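Local coordinates for protein packaging enzyme P4 (Pseudomonas phage phi6, PDB 4BLO) that hydrolyses nucleoside triphosphates as a hexameric RecA-like packaging ATPase, probably to drive viral RNA translocation into the capsid, at residues L[144-149]-L[184-189]. Sequence-based numbering, arbitrary orientation.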
loop_
_atom_site.group_PDB
_atom_site.type_symbol
_atom_site.label_atom_id
_atom_site.label_comp_id
_atom_site.label_asym_id
_atom_site.label_seq_id
_atom_site.Cartn_x
_atom_site.Cartn_y
_atom_site.Cartn_z
ATOM N N VAL L 144 -31.365 -6.975 25.981
ATOM C CA VAL L 144 -31.110 -7.732 24.754
ATOM C C VAL L 144 -29.584 -7.815 24.553
ATOM O O VAL L 144 -28.910 -6.788 24.540
ATOM C CB VAL L 144 -31.852 -7.089 23.537
ATOM C CG1 VAL L 144 -31.526 -7.820 22.239
ATOM C CG2 VAL L 144 -33.368 -7.061 23.761
ATOM N N LEU L 145 -29.050 -9.026 24.410
ATOM C CA LEU L 145 -27.624 -9.245 24.193
ATOM C C LEU L 145 -27.375 -9.756 22.773
ATOM O O LEU L 145 -27.654 -10.921 22.477
ATOM C CB LEU L 145 -27.029 -10.210 25.252
ATOM C CG LEU L 145 -25.580 -10.719 25.035
ATOM C CD1 LEU L 145 -24.540 -9.626 25.245
ATOM C CD2 LEU L 145 -25.291 -11.902 25.923
ATOM N N ILE L 146 -26.861 -8.864 21.895
ATOM C CA ILE L 146 -26.515 -9.204 20.518
ATOM C C ILE L 146 -25.150 -9.839 20.555
ATOM O O ILE L 146 -24.202 -9.249 21.088
ATOM C CB ILE L 146 -26.571 -7.991 19.550
ATOM C CG1 ILE L 146 -27.990 -7.370 19.483
ATOM C CG2 ILE L 146 -26.024 -8.365 18.141
ATOM C CD1 ILE L 146 -28.010 -6.034 18.825
ATOM N N ARG L 147 -25.061 -11.070 20.028
ATOM C CA ARG L 147 -23.802 -11.800 19.985
ATOM C C ARG L 147 -23.326 -11.885 18.538
ATOM O O ARG L 147 -24.052 -12.366 17.656
ATOM C CB ARG L 147 -23.920 -13.150 20.670
ATOM C CG ARG L 147 -23.784 -13.025 22.173
ATOM C CD ARG L 147 -22.804 -14.065 22.706
ATOM N NE ARG L 147 -21.564 -13.489 23.236
ATOM C CZ ARG L 147 -20.424 -14.162 23.409
ATOM N NH1 ARG L 147 -20.331 -15.435 23.045
ATOM N NH2 ARG L 147 -19.356 -13.555 23.908
ATOM N N TRP L 148 -22.130 -11.326 18.290
ATOM C CA TRP L 148 -21.561 -11.233 16.951
ATOM C C TRP L 148 -20.040 -11.468 17.001
ATOM O O TRP L 148 -19.351 -10.870 17.828
ATOM C CB TRP L 148 -21.912 -9.840 16.397
ATOM C CG TRP L 148 -21.746 -9.631 14.927
ATOM C CD1 TRP L 148 -22.025 -10.517 13.923
ATOM C CD2 TRP L 148 -21.390 -8.396 14.285
ATOM N NE1 TRP L 148 -21.788 -9.931 12.699
ATOM C CE2 TRP L 148 -21.406 -8.627 12.891
ATOM C CE3 TRP L 148 -21.016 -7.121 14.758
ATOM C CZ2 TRP L 148 -21.080 -7.631 11.965
ATOM C CZ3 TRP L 148 -20.676 -6.141 13.836
ATOM C CH2 TRP L 148 -20.694 -6.403 12.460
ATOM N N GLY L 149 -19.553 -12.370 16.143
ATOM C CA GLY L 149 -18.136 -12.699 15.987
ATOM C C GLY L 149 -17.371 -13.009 17.257
ATOM O O GLY L 149 -16.220 -12.589 17.419
ATOM N N VAL L 184 -30.163 -2.450 24.806
ATOM C CA VAL L 184 -29.486 -3.289 23.821
ATOM C C VAL L 184 -27.975 -3.202 24.001
ATOM O O VAL L 184 -27.434 -2.114 24.217
ATOM C CB VAL L 184 -29.917 -2.913 22.375
ATOM C CG1 VAL L 184 -29.273 -3.825 21.345
ATOM C CG2 VAL L 184 -31.431 -2.958 22.219
ATOM N N ALA L 185 -27.296 -4.366 23.897
ATOM C CA ALA L 185 -25.844 -4.481 23.977
ATOM C C ALA L 185 -25.310 -5.338 22.854
ATOM O O ALA L 185 -25.978 -6.288 22.445
ATOM C CB ALA L 185 -25.440 -5.066 25.308
ATOM N N VAL L 186 -24.106 -5.013 22.349
ATOM C CA VAL L 186 -23.452 -5.771 21.274
ATOM C C VAL L 186 -22.099 -6.307 21.748
ATOM O O VAL L 186 -21.185 -5.526 22.028
ATOM C CB VAL L 186 -23.291 -4.970 19.955
ATOM C CG1 VAL L 186 -22.866 -5.881 18.808
ATOM C CG2 VAL L 186 -24.576 -4.241 19.597
ATOM N N ASP L 187 -22.001 -7.653 21.836
ATOM C CA ASP L 187 -20.793 -8.419 22.162
ATOM C C ASP L 187 -20.593 -9.501 21.092
ATOM O O ASP L 187 -21.271 -10.520 21.133
ATOM C CB ASP L 187 -20.859 -9.034 23.573
ATOM C CG ASP L 187 -19.535 -9.559 24.122
ATOM O OD1 ASP L 187 -18.466 -9.182 23.583
ATOM O OD2 ASP L 187 -19.568 -10.333 25.110
ATOM N N SER L 188 -19.760 -9.259 20.064
ATOM C CA SER L 188 -18.813 -8.154 19.873
ATOM C C SER L 188 -19.117 -7.332 18.650
ATOM O O SER L 188 -19.986 -7.687 17.852
ATOM C CB SER L 188 -17.419 -8.749 19.666
ATOM O OG SER L 188 -16.383 -7.989 20.256
ATOM N N VAL L 189 -18.315 -6.275 18.456
ATOM C CA VAL L 189 -18.315 -5.420 17.277
ATOM C C VAL L 189 -17.028 -5.772 16.426
ATOM O O VAL L 189 -16.887 -5.271 15.310
ATOM C CB VAL L 189 -18.466 -3.914 17.656
ATOM C CG1 VAL L 189 -17.121 -3.214 17.853
ATOM C CG2 VAL L 189 -19.333 -3.180 16.649
#
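Ile146 and Val186 pair as neighbours on strands 144-147 and 184-187, adjacent parallel strands in the core sheet of the P-loop, RecA-like ATPase fold. Backbone bonds alternate between them: Val144 O accepts from Ala185 N, Ile146 N reaches Ala185 O at 2.8 Å, and Ile146 O takes Asp187 N. On the face covered by helix 167-179, Ile146 has CG1 beside its backbone N (chi1 -61°) and an extended chi2, which carries CD1 across to Val184 CG1, 3.6 Å away, and to Val186 CG2, 4.0 Å away. On the other face helix 132-140 packs on Leu145 and Asp187; Leu145 CD1 lies against Asp187 CB, and Arg147 runs alongside Asp187. The arginine chain bends at chi2 and chi3, and its guanidinium presents an edge to the carboxylate, the planes 70° apart. Arg147 NH2 reaches Asp187 OD2 at 3.4 Å in a salt bridge whose hydrogen bond is weak though nearly straight (171°). Arg147 NH1 also salt-bridges Asp156, and NH2 Glu153, while Ser133 of the Walker A loop hydrogen-bonds Asp187 OD2 close to bound ADP and calcium. The Asp187–Ser188 peptide is cis; its N-H meets an in-plane lone pair of Trp148 O, and the indole edge puts Trp148 CE3 3.3 Å from Ser188 O.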